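Local coordinates for ABC sugar transporter, periplasmic sugar binding protein (Legionella pneumophila subsp. pneumophila, PDB 3ROT) that probably binds a sugar in the cleft between its two lobes, as a periplasmic solute-binding protein of an ABC-type carbohydrate transporter, at residues E146-G151 with S223-P228; L124-S129 with V239-D244; V106-D111 with I255-L260; L166-D171 with S177-Y182. All coordinates share one frame; numbering follows the deposited sequence.

Contact 1: E146-G151 with S223-P228. With GOL (glycerol), chain C.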
# COMPACT_ATOMS: atom_id res chain seq x y z
N GLU A 146 -6.00 -19.94 -2.73
CA GLU A 146 -6.43 -20.98 -3.68
C GLU A 146 -7.75 -21.57 -3.18
O GLU A 146 -8.66 -21.83 -3.97
CB GLU A 146 -5.38 -22.09 -3.79
CG GLU A 146 -3.98 -21.60 -4.09
CD GLU A 146 -2.98 -22.72 -4.34
OE1 GLU A 146 -3.04 -23.76 -3.65
OE2 GLU A 146 -2.11 -22.55 -5.23
N LYS A 147 -7.86 -21.77 -1.87
CA LYS A 147 -9.08 -22.31 -1.29
C LYS A 147 -10.25 -21.35 -1.50
O LYS A 147 -11.37 -21.78 -1.78
CB LYS A 147 -8.90 -22.59 0.20
CG LYS A 147 -7.96 -23.75 0.51
CD LYS A 147 -8.52 -25.05 -0.03
CE LYS A 147 -7.65 -26.24 0.37
NZ LYS A 147 -8.22 -27.53 -0.15
N ARG A 148 -9.99 -20.05 -1.36
CA ARG A 148 -11.03 -19.04 -1.57
C ARG A 148 -11.56 -19.09 -2.99
O ARG A 148 -12.77 -19.14 -3.22
CB ARG A 148 -10.50 -17.63 -1.32
CG ARG A 148 -10.41 -17.27 0.13
CD ARG A 148 -9.78 -15.90 0.32
NE ARG A 148 -9.28 -15.81 1.68
CZ ARG A 148 -8.77 -14.72 2.23
NH1 ARG A 148 -8.68 -13.59 1.54
NH2 ARG A 148 -8.35 -14.78 3.48
N ALA A 149 -10.63 -19.05 -3.95
CA ALA A 149 -10.98 -19.09 -5.36
C ALA A 149 -11.79 -20.35 -5.66
O ALA A 149 -12.81 -20.29 -6.33
CB ALA A 149 -9.71 -19.07 -6.20
N TYR A 150 -11.32 -21.49 -5.16
CA TYR A 150 -12.01 -22.75 -5.39
C TYR A 150 -13.43 -22.69 -4.85
O TYR A 150 -14.37 -23.11 -5.52
CB TYR A 150 -11.28 -23.92 -4.72
CG TYR A 150 -11.85 -25.26 -5.11
CD1 TYR A 150 -11.52 -25.86 -6.33
CD2 TYR A 150 -12.77 -25.92 -4.29
CE1 TYR A 150 -12.08 -27.08 -6.72
CE2 TYR A 150 -13.34 -27.13 -4.67
CZ TYR A 150 -12.99 -27.71 -5.88
OH TYR A 150 -13.57 -28.90 -6.24
N GLY A 151 -13.57 -22.18 -3.63
CA GLY A 151 -14.90 -22.07 -3.05
C GLY A 151 -15.82 -21.20 -3.89
O GLY A 151 -16.99 -21.51 -4.06
N SER A 223 -15.32 -8.73 -2.24
CA SER A 223 -13.96 -8.86 -1.76
C SER A 223 -13.83 -9.48 -0.36
O SER A 223 -14.81 -9.93 0.24
CB SER A 223 -13.28 -7.48 -1.78
OG SER A 223 -11.88 -7.59 -1.64
N PHE A 224 -12.59 -9.49 0.13
CA PHE A 224 -12.26 -10.01 1.45
C PHE A 224 -11.53 -8.92 2.22
O PHE A 224 -10.70 -8.20 1.66
CB PHE A 224 -11.33 -11.22 1.34
CG PHE A 224 -12.01 -12.48 0.89
CD1 PHE A 224 -12.29 -13.49 1.81
CD2 PHE A 224 -12.37 -12.66 -0.44
CE1 PHE A 224 -12.93 -14.66 1.41
CE2 PHE A 224 -13.00 -13.83 -0.85
CZ PHE A 224 -13.28 -14.84 0.09
N ASP A 225 -11.87 -8.80 3.50
CA ASP A 225 -11.23 -7.85 4.41
C ASP A 225 -11.73 -6.43 4.30
O ASP A 225 -11.56 -5.77 3.28
CB ASP A 225 -9.72 -7.87 4.23
CG ASP A 225 -9.16 -9.28 4.19
OD1 ASP A 225 -9.65 -10.14 4.96
OD2 ASP A 225 -8.23 -9.53 3.40
N LYS A 226 -12.34 -5.96 5.39
CA LYS A 226 -12.89 -4.61 5.43
C LYS A 226 -11.84 -3.58 5.84
O LYS A 226 -11.86 -3.07 6.96
CB LYS A 226 -14.08 -4.55 6.39
CG LYS A 226 -15.30 -5.35 5.93
CD LYS A 226 -16.49 -5.16 6.86
CE LYS A 226 -17.71 -5.93 6.36
NZ LYS A 226 -18.90 -5.76 7.23
N THR A 227 -10.92 -3.28 4.93
CA THR A 227 -9.88 -2.28 5.16
C THR A 227 -10.54 -0.91 4.99
O THR A 227 -11.64 -0.82 4.45
CB THR A 227 -8.75 -2.41 4.12
OG1 THR A 227 -9.28 -2.17 2.82
CG2 THR A 227 -8.12 -3.80 4.16
N PRO A 228 -9.89 0.16 5.47
CA PRO A 228 -10.44 1.52 5.35
C PRO A 228 -10.93 1.86 3.95
O PRO A 228 -12.04 2.36 3.78
CB PRO A 228 -9.27 2.39 5.79
CG PRO A 228 -8.67 1.55 6.89
CD PRO A 228 -8.65 0.17 6.27
C1 GOL C . -3.77 -12.94 3.50
O1 GOL C . -3.15 -14.14 3.90
C2 GOL C . -5.11 -12.72 4.22
O2 GOL C . -5.90 -13.89 4.25
C3 GOL C . -5.85 -11.57 3.54
O3 GOL C . -7.14 -11.97 3.14
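Arg-148 on helix 143-158 and Phe-224 at the end of strand 220-224 make a buried guanidinium-on-ring stack beside a bound glycerol. The guanidinium lies flat on the ring, centres 4.4 Å apart and planes only 11° from parallel. The two side chains slide past each other in opposite directions: Arg-148 CD sits over the ring face, 3.6 Å from the Phe-224 centroid in a CH-pi contact, while Arg-148 NH1 comes to 3.6 Å from Phe-224 CB. Because the arginine chain is extended from CG to NE, its charged end passes along the ring to the glycerol. There Arg-148 NH1 donates a 2.7 Å bond to glycerol O3, which lies at the guanidinium edge, in its plane; NH2 adds two weak bonds, to O3 and to O2. The protein has the two-lobed fold of type I periplasmic binding proteins, and His-11 and Asp-93, just past strands 5-9 and 89-92 of the other sheet, also bond the glycerol, as does His-142. The glycerol probably came from the crystallisation liquor, but its place between the lobes is consistent with a sugar site. Its O3 passes a hydrogen bond of 2.7 Å to Asp-225 OD2, bridging a carboxylate and a guanidinium too far apart for a salt bridge. Arg-148 NH1 is held also by Leu-195 O, and Asp-225 OD1 by Gln-245 NE2.

Contact 2: L124-S129 with V239-D244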
# COMPACT_ATOMS: atom_id res chain seq x y z
N LEU A 124 -24.32 -13.97 -5.81
CA LEU A 124 -25.40 -14.44 -6.67
C LEU A 124 -26.74 -13.94 -6.16
O LEU A 124 -27.69 -13.79 -6.94
CB LEU A 124 -25.40 -15.96 -6.77
CG LEU A 124 -24.14 -16.55 -7.41
CD1 LEU A 124 -24.35 -18.02 -7.68
CD2 LEU A 124 -23.83 -15.83 -8.71
N GLU A 125 -26.82 -13.68 -4.86
CA GLU A 125 -28.05 -13.17 -4.26
C GLU A 125 -28.17 -11.68 -4.58
O GLU A 125 -29.21 -11.21 -5.04
CB GLU A 125 -28.01 -13.36 -2.74
CG GLU A 125 -29.26 -12.87 -2.03
CD GLU A 125 -29.06 -12.74 -0.53
OE1 GLU A 125 -28.44 -13.65 0.08
OE2 GLU A 125 -29.53 -11.74 0.06
N LEU A 126 -27.10 -10.94 -4.32
CA LEU A 126 -27.08 -9.51 -4.55
C LEU A 126 -26.96 -9.11 -6.01
O LEU A 126 -27.35 -8.01 -6.39
CB LEU A 126 -25.94 -8.87 -3.74
CG LEU A 126 -26.02 -9.11 -2.23
CD1 LEU A 126 -24.88 -8.38 -1.53
CD2 LEU A 126 -27.36 -8.61 -1.69
N THR A 127 -26.42 -10.01 -6.84
CA THR A 127 -26.26 -9.74 -8.27
C THR A 127 -26.97 -10.82 -9.11
O THR A 127 -26.31 -11.65 -9.74
CB THR A 127 -24.76 -9.66 -8.65
OG1 THR A 127 -24.12 -8.62 -7.88
CG2 THR A 127 -24.60 -9.35 -10.13
N PRO A 128 -28.31 -10.82 -9.11
CA PRO A 128 -29.15 -11.77 -9.85
C PRO A 128 -28.88 -11.75 -11.35
O PRO A 128 -29.03 -12.77 -12.03
CB PRO A 128 -30.57 -11.31 -9.53
CG PRO A 128 -30.43 -10.71 -8.18
CD PRO A 128 -29.15 -9.91 -8.30
N SER A 129 -28.49 -10.59 -11.86
CA SER A 129 -28.20 -10.43 -13.28
C SER A 129 -26.85 -11.01 -13.69
O SER A 129 -26.41 -10.83 -14.82
CB SER A 129 -28.25 -8.94 -13.64
OG SER A 129 -27.23 -8.22 -12.96
N VAL A 239 -18.72 -1.40 -4.17
CA VAL A 239 -18.42 -2.77 -3.74
C VAL A 239 -19.67 -3.22 -2.99
O VAL A 239 -20.16 -2.51 -2.11
CB VAL A 239 -17.19 -2.81 -2.78
CG1 VAL A 239 -17.09 -4.17 -2.10
CG2 VAL A 239 -15.91 -2.52 -3.57
N ASN A 240 -20.20 -4.39 -3.35
CA ASN A 240 -21.43 -4.92 -2.77
C ASN A 240 -21.37 -5.64 -1.42
O ASN A 240 -22.25 -5.45 -0.57
CB ASN A 240 -22.11 -5.87 -3.77
CG ASN A 240 -22.82 -5.14 -4.88
OD1 ASN A 240 -22.56 -3.97 -5.14
ND2 ASN A 240 -23.73 -5.84 -5.55
N TYR A 241 -20.36 -6.49 -1.25
CA TYR A 241 -20.24 -7.28 -0.03
C TYR A 241 -18.80 -7.70 0.18
O TYR A 241 -18.11 -8.09 -0.76
CB TYR A 241 -21.12 -8.52 -0.15
CG TYR A 241 -21.40 -9.21 1.16
CD1 TYR A 241 -22.41 -8.76 2.00
CD2 TYR A 241 -20.65 -10.32 1.55
CE1 TYR A 241 -22.67 -9.40 3.21
CE2 TYR A 241 -20.91 -10.96 2.76
CZ TYR A 241 -21.93 -10.50 3.57
OH TYR A 241 -22.22 -11.15 4.75
N VAL A 242 -18.36 -7.66 1.43
CA VAL A 242 -16.99 -8.03 1.76
C VAL A 242 -16.94 -8.97 2.95
O VAL A 242 -17.56 -8.71 3.98
CB VAL A 242 -16.15 -6.78 2.08
CG1 VAL A 242 -14.74 -7.18 2.45
CG2 VAL A 242 -16.14 -5.84 0.87
N MSE A 243 -16.20 -10.06 2.80
CA MSE A 243 -16.04 -11.04 3.86
C MSE A 243 -15.11 -10.49 4.93
O MSE A 243 -14.04 -9.96 4.63
CB MSE A 243 -15.45 -12.33 3.30
CG MSE A 243 -16.30 -13.01 2.24
SE MSE A 243 -18.04 -13.41 2.92
CE MSE A 243 -17.58 -14.92 4.03
N ASP A 244 -15.50 -10.62 6.19
CA ASP A 244 -14.66 -10.15 7.28
C ASP A 244 -14.15 -11.33 8.10
O ASP A 244 -14.94 -12.09 8.65
CB ASP A 244 -15.44 -9.18 8.17
CG ASP A 244 -14.61 -8.64 9.31
OD1 ASP A 244 -13.38 -8.51 9.14
OD2 ASP A 244 -15.17 -8.35 10.38
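The C-terminal end of helix 112-126 packs here against residues 240 and 241, on the chain that forms strand 241-243 at one edge of the five-stranded parallel sheet, with Leu-126 and Thr-127 meeting Asn-240 and Tyr-241. Leu-126 touches with one branch: its CD1 lies 4.0 Å from Tyr-241 CB, the two side chains crossing at about a right angle, and 4.1 Å from the backbone oxygen, Asn-240 O. The tyrosine thus meets the leucine mainly through the root of its side chain; with CG anti to the backbone N (chi1 -164°), the ring itself lies against helix 112-126, where it makes a cation-pi contact with Lys-122. Leu-126 CB also approaches Asn-240 ND2, at 4.2 Å, a loose apolar-to-amide contact.

Thr-127 is the first residue to leave the helical conformation. Its side chain and that of Asn-240 cross at about a right angle, and Thr-127 OG1 stops 3.6 Å from Asn-240 ND2, too far for a hydrogen bond. Both groups turn instead to a common partner, the hydroxyl of Tyr-222, which bonds Thr-127 OG1 and accepts from Asn-240 ND2; the same amide nitrogen also bonds Gln-220 OE1. A phenol from the neighbouring strand therefore couples the helix end to the asparagine.

Strand 241-243 runs alongside strand 220-224, its alternating side chains serving two layers: Tyr-241 and Met-243, a selenomethionine, lie against helix 112-126, whereas Val-242 packs on Thr-230 and Ile-234 of helix 228-235.

Contact 3: V106-D111 with I255-L260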
# COMPACT_ATOMS: atom_id res chain seq x y z
N VAL A 106 -2.64 -25.30 16.96
CA VAL A 106 -4.00 -24.97 16.53
C VAL A 106 -3.98 -23.86 15.49
O VAL A 106 -2.94 -23.24 15.25
CB VAL A 106 -4.85 -24.51 17.73
CG1 VAL A 106 -5.01 -25.67 18.71
CG2 VAL A 106 -4.19 -23.32 18.41
N PHE A 107 -5.14 -23.62 14.89
CA PHE A 107 -5.28 -22.61 13.85
C PHE A 107 -6.38 -21.60 14.19
O PHE A 107 -7.51 -21.98 14.50
CB PHE A 107 -5.62 -23.29 12.52
CG PHE A 107 -5.98 -22.32 11.42
CD1 PHE A 107 -5.03 -21.46 10.89
CD2 PHE A 107 -7.27 -22.31 10.90
CE1 PHE A 107 -5.36 -20.60 9.85
CE2 PHE A 107 -7.61 -21.44 9.86
CZ PHE A 107 -6.65 -20.58 9.33
N LEU A 108 -6.02 -20.33 14.13
CA LEU A 108 -6.95 -19.23 14.36
C LEU A 108 -7.06 -18.49 13.03
O LEU A 108 -6.08 -17.97 12.53
CB LEU A 108 -6.45 -18.26 15.42
CG LEU A 108 -6.49 -18.73 16.87
CD1 LEU A 108 -5.15 -19.31 17.25
CD2 LEU A 108 -6.83 -17.53 17.77
N GLY A 109 -8.26 -18.45 12.48
CA GLY A 109 -8.48 -17.77 11.22
C GLY A 109 -9.80 -18.26 10.69
O GLY A 109 -10.58 -18.86 11.43
N SER A 110 -10.08 -18.01 9.42
CA SER A 110 -11.33 -18.49 8.87
C SER A 110 -11.09 -19.71 8.00
O SER A 110 -9.95 -20.05 7.68
CB SER A 110 -12.03 -17.37 8.07
OG SER A 110 -11.15 -16.77 7.15
N ASP A 111 -12.18 -20.39 7.66
CA ASP A 111 -12.13 -21.57 6.81
C ASP A 111 -12.21 -20.98 5.40
O ASP A 111 -13.29 -20.66 4.91
CB ASP A 111 -13.35 -22.45 7.09
CG ASP A 111 -13.42 -23.66 6.18
OD1 ASP A 111 -12.98 -23.56 5.01
OD2 ASP A 111 -13.95 -24.70 6.62
N ILE A 255 -2.26 -14.53 20.53
CA ILE A 255 -1.25 -14.25 21.55
C ILE A 255 -1.78 -14.68 22.92
O ILE A 255 -1.04 -15.23 23.75
CB ILE A 255 -0.87 -12.74 21.60
CG1 ILE A 255 -0.12 -12.35 20.32
CG2 ILE A 255 -0.00 -12.44 22.82
CD1 ILE A 255 1.08 -13.24 20.00
N THR A 256 -3.07 -14.44 23.15
CA THR A 256 -3.71 -14.80 24.41
C THR A 256 -3.59 -16.29 24.69
O THR A 256 -3.28 -16.69 25.81
CB THR A 256 -5.22 -14.39 24.42
OG1 THR A 256 -5.32 -12.96 24.37
CG2 THR A 256 -5.92 -14.90 25.68
N GLN A 257 -3.84 -17.12 23.68
CA GLN A 257 -3.74 -18.56 23.90
C GLN A 257 -2.31 -19.02 24.15
O GLN A 257 -2.07 -19.90 24.98
CB GLN A 257 -4.31 -19.34 22.70
CG GLN A 257 -5.80 -19.14 22.47
CD GLN A 257 -6.47 -20.38 21.90
OE1 GLN A 257 -6.80 -21.32 22.64
NE2 GLN A 257 -6.68 -20.39 20.59
N LEU A 258 -1.36 -18.43 23.43
CA LEU A 258 0.03 -18.81 23.61
C LEU A 258 0.44 -18.54 25.05
O LEU A 258 1.14 -19.34 25.65
CB LEU A 258 0.95 -18.03 22.65
CG LEU A 258 1.01 -18.53 21.20
CD1 LEU A 258 1.84 -17.57 20.36
CD2 LEU A 258 1.60 -19.93 21.16
N VAL A 259 -0.02 -17.41 25.59
CA VAL A 259 0.31 -17.04 26.97
C VAL A 259 -0.40 -17.92 28.00
O VAL A 259 0.25 -18.42 28.92
CB VAL A 259 -0.05 -15.55 27.24
CG1 VAL A 259 0.18 -15.22 28.72
CG2 VAL A 259 0.81 -14.65 26.36
N LEU A 260 -1.71 -18.11 27.84
CA LEU A 260 -2.48 -18.94 28.76
C LEU A 260 -1.87 -20.33 28.82
O LEU A 260 -1.91 -21.02 29.84
CB LEU A 260 -3.94 -19.04 28.31
CG LEU A 260 -4.81 -17.78 28.40
CD1 LEU A 260 -6.18 -18.04 27.77
CD2 LEU A 260 -4.96 -17.36 29.85
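Leu-108 presents its branched end to the side-chain amide of Gln-257, so that the nitrogen NE2 sits over the fork of the leucine, 3.8 Å from Leu-108 CD1 and 4.0 Å from Leu-108 CD2. The leucine takes an uncommon chi2 of 95°, well away from a staggered value, and it is in this setting that both methyls face the amide. Val-106, two residues earlier on the same face, adds a looser touch, its CG2 lying 4.4 Å from Gln-257 NE2. These contacts are van der Waals in kind. Gln-257 NE2 is held by a hydrogen bond to the backbone oxygen Val-269 O, just before strand 271-272, which helps set the place of the amide, and the glutamine chain bends at chi2 (-147°) on its way from the helix.

In the fold this is helix-on-sheet packing within one lobe of a type I periplasmic binding protein. Strand 107-109 runs parallel between strands 89-92 and 271-272, and helix 247-264 lies against the face on which Val-106 and Leu-108 point, with Leu-258 reaching Ile-90. Helix 16-32 flanks it there, as Ile-255 packs on Ala-25 and Ala-28. Phe-107 points to the other face of the sheet. Past the strand the chain leaves for the other lobe, and Asp-111 N-caps helix 112-126 through a bond from Leu-114 N to its OD1.

Contact 4: L166-D171 with S177-Y182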
# COMPACT_ATOMS: atom_id res chain seq x y z
N LEU A 166 -7.91 -14.70 -12.77
CA LEU A 166 -6.82 -13.94 -13.34
C LEU A 166 -5.75 -13.62 -12.30
O LEU A 166 -6.05 -13.11 -11.22
CB LEU A 166 -7.38 -12.64 -13.93
CG LEU A 166 -6.43 -11.59 -14.50
CD1 LEU A 166 -5.63 -12.19 -15.65
CD2 LEU A 166 -7.25 -10.39 -14.97
N ASP A 167 -4.50 -13.93 -12.64
CA ASP A 167 -3.36 -13.65 -11.77
C ASP A 167 -2.97 -12.20 -12.02
O ASP A 167 -2.35 -11.89 -13.04
CB ASP A 167 -2.19 -14.58 -12.12
CG ASP A 167 -0.86 -14.14 -11.50
OD1 ASP A 167 -0.81 -13.17 -10.71
OD2 ASP A 167 0.16 -14.79 -11.81
N VAL A 168 -3.33 -11.32 -11.10
CA VAL A 168 -3.03 -9.89 -11.27
C VAL A 168 -1.79 -9.41 -10.52
O VAL A 168 -1.34 -8.29 -10.74
CB VAL A 168 -4.23 -9.02 -10.84
CG1 VAL A 168 -5.43 -9.30 -11.74
CG2 VAL A 168 -4.59 -9.29 -9.39
N GLY A 169 -1.23 -10.24 -9.66
CA GLY A 169 -0.06 -9.82 -8.90
C GLY A 169 -0.44 -8.74 -7.90
O GLY A 169 -1.62 -8.59 -7.58
N THR A 170 0.53 -7.98 -7.40
CA THR A 170 0.23 -6.93 -6.43
C THR A 170 0.58 -5.52 -6.90
O THR A 170 0.13 -4.54 -6.29
CB THR A 170 0.93 -7.18 -5.07
OG1 THR A 170 2.35 -7.20 -5.25
CG2 THR A 170 0.47 -8.51 -4.48
N ASP A 171 1.36 -5.39 -7.97
CA ASP A 171 1.71 -4.07 -8.50
C ASP A 171 0.43 -3.39 -8.99
O ASP A 171 -0.21 -3.85 -9.95
CB ASP A 171 2.69 -4.21 -9.67
CG ASP A 171 3.10 -2.86 -10.25
OD1 ASP A 171 3.91 -2.15 -9.61
OD2 ASP A 171 2.61 -2.50 -11.34
N SER A 177 -3.93 -2.83 -15.49
CA SER A 177 -3.67 -3.20 -16.87
C SER A 177 -4.35 -4.49 -17.26
O SER A 177 -5.13 -4.53 -18.21
CB SER A 177 -2.16 -3.33 -17.10
OG SER A 177 -1.53 -2.08 -16.92
N ARG A 178 -4.06 -5.54 -16.50
CA ARG A 178 -4.61 -6.86 -16.74
C ARG A 178 -6.13 -6.92 -16.64
O ARG A 178 -6.77 -7.68 -17.37
CB ARG A 178 -3.95 -7.86 -15.79
CG ARG A 178 -2.42 -7.89 -15.92
CD ARG A 178 -1.76 -8.87 -14.96
NE ARG A 178 -0.30 -8.86 -15.08
CZ ARG A 178 0.53 -9.56 -14.30
NH1 ARG A 178 0.06 -10.34 -13.34
NH2 ARG A 178 1.84 -9.47 -14.49
N VAL A 179 -6.71 -6.12 -15.76
CA VAL A 179 -8.16 -6.09 -15.60
C VAL A 179 -8.80 -5.42 -16.82
O VAL A 179 -9.77 -5.92 -17.37
CB VAL A 179 -8.57 -5.32 -14.34
CG1 VAL A 179 -10.09 -5.17 -14.28
CG2 VAL A 179 -8.08 -6.07 -13.11
N LYS A 180 -8.23 -4.29 -17.23
CA LYS A 180 -8.75 -3.57 -18.38
C LYS A 180 -8.67 -4.42 -19.64
O LYS A 180 -9.60 -4.45 -20.43
CB LYS A 180 -7.98 -2.26 -18.57
CG LYS A 180 -8.20 -1.30 -17.41
CD LYS A 180 -7.22 -0.14 -17.41
CE LYS A 180 -7.46 0.80 -18.57
NZ LYS A 180 -6.59 2.00 -18.43
N SER A 181 -7.56 -5.14 -19.81
CA SER A 181 -7.40 -6.00 -20.98
C SER A 181 -8.49 -7.05 -21.03
O SER A 181 -9.04 -7.33 -22.10
CB SER A 181 -6.03 -6.70 -20.95
OG SER A 181 -4.97 -5.76 -21.05
N TYR A 182 -8.81 -7.63 -19.88
CA TYR A 182 -9.84 -8.66 -19.81
C TYR A 182 -11.22 -8.12 -20.18
O TYR A 182 -11.96 -8.77 -20.93
CB TYR A 182 -9.90 -9.27 -18.41
CG TYR A 182 -10.76 -10.51 -18.34
CD1 TYR A 182 -10.22 -11.77 -18.60
CD2 TYR A 182 -12.12 -10.42 -18.06
CE1 TYR A 182 -11.02 -12.91 -18.59
CE2 TYR A 182 -12.93 -11.56 -18.04
CZ TYR A 182 -12.37 -12.80 -18.31
OH TYR A 182 -13.17 -13.92 -18.31
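Asp-167 O, the carbonyl at the end of strand 162-167, takes a 2.9 Å hydrogen bond from Arg-178 NH1, with an N-H...O angle of 138°. The donor stands above the carbonyl plane, 36° out of it, and the arginine, extended from CG to NE, lies alongside the aspartate so that its CD is also only 3.6 Å from Asp-167 O. The carboxylate of Asp-167 points the same way, but its plane is turned 89° from the guanidinium, and the salt bridge from Asp-167 OD1 to Arg-178 NH1 is long at 4.0 Å. That oxygen also receives a weak bond from Gly-169 N, an Asx turn that bends the chain as it leaves the strand.

Beneath the polar layer Leu-166 lays CD2 against the helix backbone, 3.7 Å from Arg-178 O, and Val-168 CG1 meets Val-179 CG2 at 4.4 Å. This is the strand-to-helix turn of a beta-alpha-beta crossover: helix 172-185, N-capped by Asp-171, passes over strand 132-137, with Val-179 on Leu-136 and Tyr-182 on Leu-134, before strand 191-194. Gln-14 of the second subunit packs on Asp-171. Since the guanidinium bonds the carbonyl and reaches the carboxylate only by a long salt bridge, the charge attraction is probably modest, and the tie probably rests more on the N-H...O bond and the apolar contacts.

In the fold
Following the chain, contact 3 opens first, at 106-111; contact 2 follows at 124-129, contact 1 at 146-151 and contact 4 at 166-171. They close in reverse order, at 177-182, 223-228, 239-244 and 255-260, so all four nest and none cross. Contact 3 belongs to the lobe with the six-stranded sheet; the other three involve the five-stranded sheet, so the outermost loop leaves one lobe, takes in much of the other and returns. Contacts 1 and 2 meet on neighbouring strands, where Asp-225 N lies 2.7 Å from Met-243 O, a probable hydrogen bond. Contact 4, a local turn, is centred about 34 Å from the centre of contact 3.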